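Local coordinates for protein quinoline 2-oxidoreductase large subunit (Pseudomonas putida, PDB 1T3Q) that is the molybdenum-carrying subunit of quinoline 2-oxidoreductase, a hydroxylase of the xanthine dehydrogenase family that probably oxidises quinoline at a molybdopterin cytosine dinucleotide cofactor, at residues Phe463-Thr471 against Tyr545-Gly553; Tyr630-Ala638 against Ser731-Gly740. One frame throughout, in Å; residues are numbered along the deposited sequence.

Contact 1: Phe463-Thr471 against Tyr545-Gly553; sequences FNEVTGTGT and YASRGAVIG. Unlike the reference sequence in segment 463-471: Glu465 (reference Asp), Val466 (reference Cys). With MCN (pterin cytosine dinucleotide), chain N; SMO (dioxosulfidomolybdenum(VI) ion), chain O.
Gly468 and Arg548 bring their backbones together with CA atoms 3.7 Å apart, where the end of strand 454-467 meets the turn leading into helix 549-576. Here Gly468 N donates an almost straight bond (170°) to Ser547 O. Gly468 CA lies 3.5 Å from Val551 CB, and its positive phi suits glycine; a side chain would run into Val551 CG1. Arg548 grips Thr469 O side-on with two nitrogens, NE at 2.8 Å and NH2 at 3.1 Å, the oxygen lying in the guanidinium plane. Ile552 CG1 sits over the centre of one face of that guanidinium, and Tyr545 OH lies over the rim of the opposite face, while NH1 forms a salt bridge with Asp485. With OG1 beside its backbone N (chi1 -55°), Thr469 donates to a lone pair of Ala546 O at 3.0 Å. The turn so held binds the cofactor: Ala546 N donates a hydrogen bond to OM2 of the molybdenum centre, and Gly549 N (2.7 Å to O1B) and Ala550 N (2.8 Å to O1A) hold the diphosphate at the helix N-terminus. Strand 454-467 pairs antiparallel with strand 636-649, and Glu465 packs against helix 744-761.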
loop_
_atom_site.group_PDB
_atom_site.type_symbol
_atom_site.label_atom_id
_atom_site.label_comp_id
_atom_site.label_asym_id
_atom_site.label_seq_id
_atom_site.Cartn_x
_atom_site.Cartn_y
_atom_site.Cartn_z
ATOM N N PHE B 463 -13.545 -34.934 -25.743
ATOM C CA PHE B 463 -14.398 -33.818 -25.359
ATOM C C PHE B 463 -14.272 -32.568 -26.218
ATOM O O PHE B 463 -13.382 -32.440 -27.062
ATOM C CB PHE B 463 -14.069 -33.391 -23.921
ATOM C CG PHE B 463 -12.778 -32.614 -23.811
ATOM C CD1 PHE B 463 -11.549 -33.269 -23.838
ATOM C CD2 PHE B 463 -12.791 -31.221 -23.782
ATOM C CE1 PHE B 463 -10.354 -32.550 -23.847
ATOM C CE2 PHE B 463 -11.602 -30.492 -23.793
ATOM C CZ PHE B 463 -10.378 -31.162 -23.827
ATOM N N ASN B 464 -15.199 -31.646 -25.976
ATOM C CA ASN B 464 -15.189 -30.329 -26.587
ATOM C C ASN B 464 -15.532 -29.503 -25.345
ATOM O O ASN B 464 -16.000 -30.064 -24.351
ATOM C CB ASN B 464 -16.206 -30.206 -27.742
ATOM C CG ASN B 464 -17.634 -30.014 -27.283
ATOM O OD1 ASN B 464 -17.990 -30.309 -26.145
ATOM N ND2 ASN B 464 -18.473 -29.530 -28.193
ATOM N N GLU B 465 -15.278 -28.202 -25.372
ATOM C CA GLU B 465 -15.506 -27.380 -24.193
ATOM C C GLU B 465 -15.787 -25.927 -24.554
ATOM O O GLU B 465 -15.144 -25.372 -25.447
ATOM C CB GLU B 465 -14.249 -27.463 -23.308
ATOM C CG GLU B 465 -14.102 -26.400 -22.234
ATOM C CD GLU B 465 -12.696 -26.376 -21.621
ATOM O OE1 GLU B 465 -12.497 -25.663 -20.618
ATOM O OE2 GLU B 465 -11.789 -27.058 -22.146
ATOM N N VAL B 466 -16.743 -25.308 -23.866
ATOM C CA VAL B 466 -17.034 -23.904 -24.128
ATOM C C VAL B 466 -16.000 -23.072 -23.375
ATOM O O VAL B 466 -15.809 -23.252 -22.170
ATOM C CB VAL B 466 -18.465 -23.510 -23.661
ATOM C CG1 VAL B 466 -19.501 -24.273 -24.484
ATOM C CG2 VAL B 466 -18.641 -23.796 -22.179
ATOM N N THR B 467 -15.315 -22.181 -24.091
ATOM C CA THR B 467 -14.297 -21.326 -23.479
ATOM C C THR B 467 -14.573 -19.861 -23.797
ATOM O O THR B 467 -15.503 -19.551 -24.544
ATOM C CB THR B 467 -12.873 -21.685 -23.975
ATOM O OG1 THR B 467 -12.728 -21.318 -25.353
ATOM C CG2 THR B 467 -12.623 -23.171 -23.830
ATOM N N GLY B 468 -13.761 -18.966 -23.240
ATOM C CA GLY B 468 -13.950 -17.541 -23.475
ATOM C C GLY B 468 -15.352 -17.149 -23.056
ATOM O O GLY B 468 -15.941 -16.196 -23.566
ATOM N N THR B 469 -15.876 -17.899 -22.096
ATOM C CA THR B 469 -17.223 -17.717 -21.586
ATOM C C THR B 469 -17.698 -16.288 -21.381
ATOM O O THR B 469 -17.254 -15.581 -20.473
ATOM C CB THR B 469 -17.393 -18.506 -20.296
ATOM O OG1 THR B 469 -17.042 -19.871 -20.550
ATOM C CG2 THR B 469 -18.836 -18.446 -19.804
ATOM N N GLY B 470 -18.618 -15.883 -22.248
ATOM C CA GLY B 470 -19.193 -14.554 -22.185
ATOM C C GLY B 470 -20.701 -14.653 -22.344
ATOM O O GLY B 470 -21.274 -15.731 -22.208
ATOM N N THR B 471 -21.333 -13.529 -22.656
ATOM C CA THR B 471 -22.782 -13.464 -22.823
ATOM C C THR B 471 -23.370 -14.577 -23.687
ATOM O O THR B 471 -24.330 -15.235 -23.284
ATOM C CB THR B 471 -23.194 -12.118 -23.435
ATOM O OG1 THR B 471 -22.602 -11.057 -22.678
ATOM C CG2 THR B 471 -24.724 -11.969 -23.421
ATOM N N TYR B 545 -12.503 -17.302 -14.927
ATOM C CA TYR B 545 -13.334 -18.461 -14.630
ATOM C C TYR B 545 -13.799 -19.010 -15.974
ATOM O O TYR B 545 -13.624 -18.359 -16.998
ATOM C CB TYR B 545 -14.535 -18.055 -13.761
ATOM C CG TYR B 545 -15.504 -17.107 -14.430
ATOM C CD1 TYR B 545 -16.443 -17.571 -15.351
ATOM C CD2 TYR B 545 -15.463 -15.739 -14.164
ATOM C CE1 TYR B 545 -17.319 -16.696 -15.995
ATOM C CE2 TYR B 545 -16.332 -14.856 -14.801
ATOM C CZ TYR B 545 -17.256 -15.340 -15.716
ATOM O OH TYR B 545 -18.107 -14.472 -16.364
ATOM N N ALA B 546 -14.361 -20.213 -15.972
ATOM C CA ALA B 546 -14.859 -20.836 -17.192
ATOM C C ALA B 546 -13.876 -20.798 -18.370
ATOM O O ALA B 546 -14.287 -20.598 -19.518
ATOM C CB ALA B 546 -16.174 -20.179 -17.598
ATOM N N SER B 547 -12.590 -20.993 -18.088
ATOM C CA SER B 547 -11.556 -20.989 -19.129
ATOM C C SER B 547 -11.727 -19.797 -20.065
ATOM O O SER B 547 -11.773 -19.963 -21.292
ATOM C CB SER B 547 -11.633 -22.280 -19.947
ATOM O OG SER B 547 -11.584 -23.427 -19.116
ATOM N N ARG B 548 -11.795 -18.596 -19.494
ATOM C CA ARG B 548 -12.016 -17.386 -20.277
ATOM C C ARG B 548 -10.888 -16.362 -20.266
ATOM O O ARG B 548 -10.899 -15.433 -21.065
ATOM C CB ARG B 548 -13.279 -16.687 -19.776
ATOM C CG ARG B 548 -13.067 -15.946 -18.451
ATOM C CD ARG B 548 -14.391 -15.685 -17.736
ATOM N NE ARG B 548 -15.306 -14.892 -18.546
ATOM C CZ ARG B 548 -15.328 -13.565 -18.579
ATOM N NH1 ARG B 548 -14.487 -12.857 -17.835
ATOM N NH2 ARG B 548 -16.191 -12.940 -19.370
ATOM N N GLY B 549 -9.933 -16.519 -19.355
ATOM C CA GLY B 549 -8.846 -15.566 -19.246
ATOM C C GLY B 549 -8.075 -15.262 -20.515
ATOM O O GLY B 549 -7.959 -14.101 -20.908
ATOM N N ALA B 550 -7.527 -16.297 -21.143
ATOM C CA ALA B 550 -6.757 -16.123 -22.373
ATOM C C ALA B 550 -7.596 -15.457 -23.460
ATOM O O ALA B 550 -7.144 -14.521 -24.111
ATOM C CB ALA B 550 -6.247 -17.475 -22.862
ATOM N N VAL B 551 -8.821 -15.936 -23.640
ATOM C CA VAL B 551 -9.717 -15.389 -24.656
ATOM C C VAL B 551 -10.153 -13.961 -24.362
ATOM O O VAL B 551 -9.957 -13.066 -25.181
ATOM C CB VAL B 551 -10.973 -16.272 -24.820
ATOM C CG1 VAL B 551 -12.008 -15.562 -25.694
ATOM C CG2 VAL B 551 -10.583 -17.607 -25.444
ATOM N N ILE B 552 -10.748 -13.756 -23.190
ATOM C CA ILE B 552 -11.214 -12.438 -22.787
ATOM C C ILE B 552 -10.055 -11.454 -22.719
ATOM O O ILE B 552 -10.191 -10.292 -23.105
ATOM C CB ILE B 552 -11.913 -12.499 -21.410
ATOM C CG1 ILE B 552 -13.161 -13.383 -21.503
ATOM C CG2 ILE B 552 -12.282 -11.104 -20.950
ATOM C CD1 ILE B 552 -14.218 -12.853 -22.470
ATOM N N GLY B 553 -8.915 -11.924 -22.223
ATOM C CA GLY B 553 -7.745 -11.072 -22.139
ATOM C C GLY B 553 -7.286 -10.688 -23.533
ATOM O O GLY B 553 -7.048 -9.513 -23.811
HETATM N N1 MCN N . -3.283 -20.353 -22.092
HETATM C C2 MCN N . -2.371 -20.166 -23.183
HETATM N N3 MCN N . -2.964 -20.333 -24.425
HETATM C C4 MCN N . -4.294 -20.656 -24.675
HETATM C C5 MCN N . -5.178 -20.848 -23.518
HETATM C C6 MCN N . -4.677 -20.694 -22.247
HETATM O O2 MCN N . -1.203 -19.916 -22.986
HETATM N N4 MCN N . -4.751 -20.784 -25.902
HETATM C "C1'" MCN N . -2.657 -20.131 -20.665
HETATM C C2D MCN N . -2.968 -18.668 -20.105
HETATM O "O2'" MCN N . -1.838 -18.193 -19.291
HETATM C "C3'" MCN N . -4.264 -18.857 -19.345
HETATM C C4D MCN N . -4.143 -20.223 -18.713
HETATM O O4D MCN N . -3.217 -20.992 -19.632
HETATM O "O3'" MCN N . -4.404 -17.800 -18.332
HETATM C "C5'" MCN N . -5.486 -20.930 -18.373
HETATM O "O5'" MCN N . -6.244 -20.887 -19.557
HETATM P PA MCN N . -7.695 -20.276 -19.678
HETATM O O1A MCN N . -7.551 -19.024 -20.486
HETATM O O2A MCN N . -8.548 -21.439 -20.156
HETATM O O3A MCN N . -8.405 -19.946 -18.251
HETATM P PB MCN N . -8.171 -18.753 -17.209
HETATM O O1B MCN N . -9.454 -17.992 -17.125
HETATM O O2B MCN N . -6.926 -17.980 -17.534
HETATM O O3B MCN N . -7.884 -19.518 -15.829
HETATM C C10 MCN N . -8.942 -20.006 -15.042
HETATM C "C9'" MCN N . -8.940 -21.488 -15.233
HETATM C "C8'" MCN N . -10.054 -22.006 -14.294
HETATM S "S8'" MCN N . -11.703 -21.434 -14.678
HETATM C "C7'" MCN N . -9.893 -22.844 -13.267
HETATM S "S7'" MCN N . -11.191 -23.416 -12.182
HETATM C "C6'" MCN N . -8.437 -23.313 -12.931
HETATM C C7 MCN N . -7.566 -23.279 -14.158
HETATM O "O9'" MCN N . -7.602 -22.004 -14.778
HETATM N "N5'" MCN N . -8.014 -22.481 -11.728
HETATM C C4A MCN N . -6.571 -22.574 -11.609
HETATM N "N8'" MCN N . -6.138 -23.576 -13.796
HETATM C C4B MCN N . -5.661 -23.124 -12.531
HETATM N "N1'" MCN N . -4.253 -23.192 -12.375
HETATM C "C2'" MCN N . -3.784 -22.671 -11.216
HETATM N "N2'" MCN N . -2.450 -22.725 -11.013
HETATM N "N3'" MCN N . -4.596 -22.084 -10.266
HETATM C "C4'" MCN N . -6.032 -21.964 -10.363
HETATM O "O4'" MCN N . -6.671 -21.435 -9.486
HETATM S S SMO O . -14.392 -23.514 -11.790
HETATM MO MO SMO O . -13.163 -22.149 -12.879
HETATM O OM2 SMO O . -14.630 -22.122 -13.814
HETATM O OM1 SMO O . -13.134 -20.825 -11.824
#

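Contact 2: Tyr630-Ala638 against Ser731-Gly740; sequences YDPSDLVLA and SPLVPGGIKG. With MCN (pterin cytosine dinucleotide), chain N.
Leu733 O is gripped by two donors: the hydroxyl of Tyr630, OH to O 2.7 Å, and water 1, which also accepts from Ser633 N and so ties the two segments together a second time. The carbonyl oxygen lies at the edge of the Tyr630 ring, near its plane, and the phenol reaches it because CG stands anti to the backbone N (chi1 163°). Val734 crosses the tyrosine at about a right angle and sets CG2 3.5 Å from the same hydroxyl oxygen. The side chain of Leu733 points to the loop of 630-638, CD1 resting 3.5 Å from Asp634 CB and CD2 near Ser633 OG. Asp634 itself directs OD1 to a salt bridge with Arg422. Val636 fills the middle: CG2 meets Val734 CG2, while CG1 lies 3.6 Å from Lys739 CG. The lysine chain is fully extended beyond CG, which carries NZ past Val636 to Leu637 O at 2.8 Å, and Glu423 supplies a carboxylate partner for the ammonium. A methionine in place of Lys739 would probably leave Leu637 O without this donor and Glu423 without its positive mate. At the backbone of the same residue, Lys739 O accepts from N4 of the cytosine at 2.8 Å. Farther along, Ala638 CB touches Gly740 O at 3.3 Å. The loop is shaped by a type I beta turn from Ser731 to Val734, within which Ser731 OG accepts from Leu733 N. This ST turn belongs to the loop between strand 722-726 and helix 744-761, which packs on segment 630-638 and reaches the cytosine end of the molybdopterin cytosine dinucleotide site.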
loop_
_atom_site.group_PDB
_atom_site.type_symbol
_atom_site.label_atom_id
_atom_site.label_comp_id
_atom_site.label_asym_id
_atom_site.label_seq_id
_atom_site.Cartn_x
_atom_site.Cartn_y
_atom_site.Cartn_z
ATOM N N TYR B 630 -14.599 -6.418 -24.176
ATOM C CA TYR B 630 -14.679 -7.426 -25.222
ATOM C C TYR B 630 -15.558 -8.582 -24.779
ATOM O O TYR B 630 -15.572 -8.961 -23.606
ATOM C CB TYR B 630 -13.276 -7.929 -25.593
ATOM C CG TYR B 630 -13.253 -9.234 -26.365
ATOM C CD1 TYR B 630 -13.155 -10.453 -25.698
ATOM C CD2 TYR B 630 -13.298 -9.249 -27.762
ATOM C CE1 TYR B 630 -13.093 -11.655 -26.393
ATOM C CE2 TYR B 630 -13.238 -10.451 -28.471
ATOM C CZ TYR B 630 -13.131 -11.649 -27.775
ATOM O OH TYR B 630 -13.032 -12.837 -28.455
ATOM N N ASP B 631 -16.290 -9.136 -25.737
ATOM C CA ASP B 631 -17.200 -10.242 -25.487
ATOM C C ASP B 631 -17.295 -10.985 -26.821
ATOM O O ASP B 631 -17.695 -10.408 -27.823
ATOM C CB ASP B 631 -18.561 -9.663 -25.067
ATOM C CG ASP B 631 -19.524 -10.713 -24.542
ATOM O OD1 ASP B 631 -19.075 -11.810 -24.149
ATOM O OD2 ASP B 631 -20.741 -10.425 -24.506
ATOM N N PRO B 632 -16.887 -12.263 -26.862
ATOM C CA PRO B 632 -16.972 -12.987 -28.135
ATOM C C PRO B 632 -18.369 -12.974 -28.748
ATOM O O PRO B 632 -19.371 -12.974 -28.036
ATOM C CB PRO B 632 -16.484 -14.393 -27.778
ATOM C CG PRO B 632 -16.625 -14.466 -26.282
ATOM C CD PRO B 632 -16.264 -13.097 -25.824
ATOM N N SER B 633 -18.421 -12.967 -30.075
ATOM C CA SER B 633 -19.686 -12.924 -30.801
ATOM C C SER B 633 -20.401 -14.266 -30.861
ATOM O O SER B 633 -21.555 -14.343 -31.288
ATOM C CB SER B 633 -19.437 -12.418 -32.221
ATOM O OG SER B 633 -18.533 -13.271 -32.899
ATOM N N ASP B 634 -19.728 -15.322 -30.421
ATOM C CA ASP B 634 -20.315 -16.653 -30.465
ATOM C C ASP B 634 -19.516 -17.561 -29.529
ATOM O O ASP B 634 -18.568 -17.113 -28.873
ATOM C CB ASP B 634 -20.237 -17.164 -31.913
ATOM C CG ASP B 634 -21.171 -18.328 -32.198
ATOM O OD1 ASP B 634 -21.185 -18.783 -33.364
ATOM O OD2 ASP B 634 -21.890 -18.792 -31.288
ATOM N N LEU B 635 -19.903 -18.829 -29.458
ATOM C CA LEU B 635 -19.189 -19.777 -28.620
ATOM C C LEU B 635 -17.778 -19.925 -29.172
ATOM O O LEU B 635 -17.548 -19.723 -30.361
ATOM C CB LEU B 635 -19.861 -21.150 -28.665
ATOM C CG LEU B 635 -21.347 -21.276 -28.323
ATOM C CD1 LEU B 635 -21.751 -22.736 -28.433
ATOM C CD2 LEU B 635 -21.608 -20.752 -26.921
ATOM N N VAL B 636 -16.841 -20.264 -28.299
ATOM C CA VAL B 636 -15.458 -20.506 -28.701
ATOM C C VAL B 636 -15.166 -21.883 -28.106
ATOM O O VAL B 636 -14.746 -22.003 -26.956
ATOM C CB VAL B 636 -14.495 -19.452 -28.120
ATOM C CG1 VAL B 636 -13.047 -19.793 -28.502
ATOM C CG2 VAL B 636 -14.855 -18.067 -28.663
ATOM N N LEU B 637 -15.411 -22.918 -28.901
ATOM C CA LEU B 637 -15.233 -24.296 -28.464
ATOM C C LEU B 637 -13.838 -24.875 -28.644
ATOM O O LEU B 637 -13.315 -24.905 -29.751
ATOM C CB LEU B 637 -16.214 -25.201 -29.204
ATOM C CG LEU B 637 -17.686 -24.786 -29.170
ATOM C CD1 LEU B 637 -18.514 -25.769 -29.975
ATOM C CD2 LEU B 637 -18.164 -24.718 -27.728
ATOM N N ALA B 638 -13.245 -25.336 -27.547
ATOM C CA ALA B 638 -11.931 -25.972 -27.603
ATOM C C ALA B 638 -12.239 -27.462 -27.566
ATOM O O ALA B 638 -13.380 -27.850 -27.311
ATOM C CB ALA B 638 -11.092 -25.573 -26.397
ATOM N N SER B 731 -9.437 -19.886 -33.493
ATOM C CA SER B 731 -10.782 -19.346 -33.432
ATOM C C SER B 731 -10.763 -18.039 -34.207
ATOM O O SER B 731 -9.866 -17.218 -34.028
ATOM C CB SER B 731 -11.191 -19.047 -31.994
ATOM O OG SER B 731 -12.268 -18.125 -31.985
ATOM N N PRO B 732 -11.736 -17.838 -35.103
ATOM C CA PRO B 732 -11.770 -16.595 -35.873
ATOM C C PRO B 732 -12.428 -15.478 -35.065
ATOM O O PRO B 732 -12.522 -14.341 -35.521
ATOM C CB PRO B 732 -12.590 -16.979 -37.102
ATOM C CG PRO B 732 -13.566 -17.971 -36.544
ATOM C CD PRO B 732 -12.696 -18.823 -35.634
ATOM N N LEU B 733 -12.853 -15.810 -33.850
ATOM C CA LEU B 733 -13.537 -14.859 -32.978
ATOM C C LEU B 733 -12.672 -14.266 -31.870
ATOM O O LEU B 733 -13.147 -13.456 -31.077
ATOM C CB LEU B 733 -14.742 -15.546 -32.341
ATOM C CG LEU B 733 -15.588 -16.394 -33.292
ATOM C CD1 LEU B 733 -16.763 -16.973 -32.526
ATOM C CD2 LEU B 733 -16.079 -15.535 -34.457
ATOM N N VAL B 734 -11.408 -14.666 -31.821
ATOM C CA VAL B 734 -10.499 -14.187 -30.786
ATOM C C VAL B 734 -9.173 -13.787 -31.430
ATOM O O VAL B 734 -8.682 -14.482 -32.317
ATOM C CB VAL B 734 -10.241 -15.312 -29.754
ATOM C CG1 VAL B 734 -9.431 -14.783 -28.582
ATOM C CG2 VAL B 734 -11.573 -15.898 -29.275
ATOM N N PRO B 735 -8.587 -12.652 -31.013
ATOM C CA PRO B 735 -7.314 -12.279 -31.632
ATOM C C PRO B 735 -6.270 -13.381 -31.488
ATOM O O PRO B 735 -6.205 -14.059 -30.466
ATOM C CB PRO B 735 -6.921 -10.978 -30.913
ATOM C CG PRO B 735 -7.865 -10.871 -29.740
ATOM C CD PRO B 735 -9.120 -11.555 -30.189
ATOM N N GLY B 736 -5.474 -13.570 -32.536
ATOM C CA GLY B 736 -4.448 -14.594 -32.509
ATOM C C GLY B 736 -4.986 -16.009 -32.630
ATOM O O GLY B 736 -4.209 -16.957 -32.649
ATOM N N GLY B 737 -6.310 -16.158 -32.706
ATOM C CA GLY B 737 -6.906 -17.482 -32.828
ATOM C C GLY B 737 -6.962 -18.252 -31.520
ATOM O O GLY B 737 -7.254 -19.450 -31.492
ATOM N N ILE B 738 -6.695 -17.544 -30.430
ATOM C CA ILE B 738 -6.686 -18.109 -29.082
ATOM C C ILE B 738 -8.017 -18.666 -28.560
ATOM O O ILE B 738 -9.062 -18.037 -28.712
ATOM C CB ILE B 738 -6.200 -17.033 -28.077
ATOM C CG1 ILE B 738 -4.732 -16.688 -28.356
ATOM C CG2 ILE B 738 -6.402 -17.510 -26.635
ATOM C CD1 ILE B 738 -4.286 -15.364 -27.754
ATOM N N LYS B 739 -7.960 -19.850 -27.947
ATOM C CA LYS B 739 -9.121 -20.480 -27.313
ATOM C C LYS B 739 -8.697 -20.825 -25.879
ATOM O O LYS B 739 -7.501 -20.860 -25.580
ATOM C CB LYS B 739 -9.530 -21.760 -28.034
ATOM C CG LYS B 739 -10.084 -21.552 -29.431
ATOM C CD LYS B 739 -10.625 -22.857 -29.981
ATOM C CE LYS B 739 -11.207 -22.674 -31.379
ATOM N NZ LYS B 739 -11.763 -23.946 -31.895
ATOM N N GLY B 740 -9.662 -21.092 -24.999
ATOM C CA GLY B 740 -9.325 -21.425 -23.620
ATOM C C GLY B 740 -9.087 -22.911 -23.390
ATOM O O GLY B 740 -9.295 -23.720 -24.293
HETATM N N1 MCN N . -3.283 -20.353 -22.092
HETATM C C2 MCN N . -2.371 -20.166 -23.183
HETATM N N3 MCN N . -2.964 -20.333 -24.425
HETATM C C4 MCN N . -4.294 -20.656 -24.675
HETATM C C5 MCN N . -5.178 -20.848 -23.518
HETATM C C6 MCN N . -4.677 -20.694 -22.247
HETATM O O2 MCN N . -1.203 -19.916 -22.986
HETATM N N4 MCN N . -4.751 -20.784 -25.902
HETATM C "C1'" MCN N . -2.657 -20.131 -20.665
HETATM C C2D MCN N . -2.968 -18.668 -20.105
HETATM O "O2'" MCN N . -1.838 -18.193 -19.291
HETATM C "C3'" MCN N . -4.264 -18.857 -19.345
HETATM C C4D MCN N . -4.143 -20.223 -18.713
HETATM O O4D MCN N . -3.217 -20.992 -19.632
HETATM O "O3'" MCN N . -4.404 -17.800 -18.332
HETATM C "C5'" MCN N . -5.486 -20.930 -18.373
HETATM O "O5'" MCN N . -6.244 -20.887 -19.557
HETATM P PA MCN N . -7.695 -20.276 -19.678
HETATM O O1A MCN N . -7.551 -19.024 -20.486
HETATM O O2A MCN N . -8.548 -21.439 -20.156
HETATM O O3A MCN N . -8.405 -19.946 -18.251
HETATM P PB MCN N . -8.171 -18.753 -17.209
HETATM O O1B MCN N . -9.454 -17.992 -17.125
HETATM O O2B MCN N . -6.926 -17.980 -17.534
HETATM O O3B MCN N . -7.884 -19.518 -15.829
HETATM C C10 MCN N . -8.942 -20.006 -15.042
HETATM C "C9'" MCN N . -8.940 -21.488 -15.233
HETATM C "C8'" MCN N . -10.054 -22.006 -14.294
HETATM S "S8'" MCN N . -11.703 -21.434 -14.678
HETATM C "C7'" MCN N . -9.893 -22.844 -13.267
HETATM S "S7'" MCN N . -11.191 -23.416 -12.182
HETATM C "C6'" MCN N . -8.437 -23.313 -12.931
HETATM C C7 MCN N . -7.566 -23.279 -14.158
HETATM O "O9'" MCN N . -7.602 -22.004 -14.778
HETATM N "N5'" MCN N . -8.014 -22.481 -11.728
HETATM C C4A MCN N . -6.571 -22.574 -11.609
HETATM N "N8'" MCN N . -6.138 -23.576 -13.796
HETATM C C4B MCN N . -5.661 -23.124 -12.531
HETATM N "N1'" MCN N . -4.253 -23.192 -12.375
HETATM C "C2'" MCN N . -3.784 -22.671 -11.216
HETATM N "N2'" MCN N . -2.450 -22.725 -11.013
HETATM N "N3'" MCN N . -4.596 -22.084 -10.266
HETATM C "C4'" MCN N . -6.032 -21.964 -10.363
HETATM O "O4'" MCN N . -6.671 -21.435 -9.486
HETATM O O HOH W 1 -15.785 -11.958 -31.348
#

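Overall arrangement
The centres of contacts 1 and 2 lie about 8 Å apart, and the two touch directly. They come in series along the chain: 463-471 and 545-553 are both passed before 630-638 and 731-740. Strands 454-467 and 636-649 are antiparallel neighbours in one mixed sheet, and Thr467 OG1 joins the contacts by a probable hydrogen bond to Val636 O, as does Thr471 OG1 to Asp631 OD2. Helix 549-576 also joins them, Val551 of contact 1 packing on Val734 of contact 2. Both contacts reach the same cofactor, contact 1 at its diphosphate and molybdenum, contact 2 at its cytosine, so segments distant in sequence assemble one extended binding site.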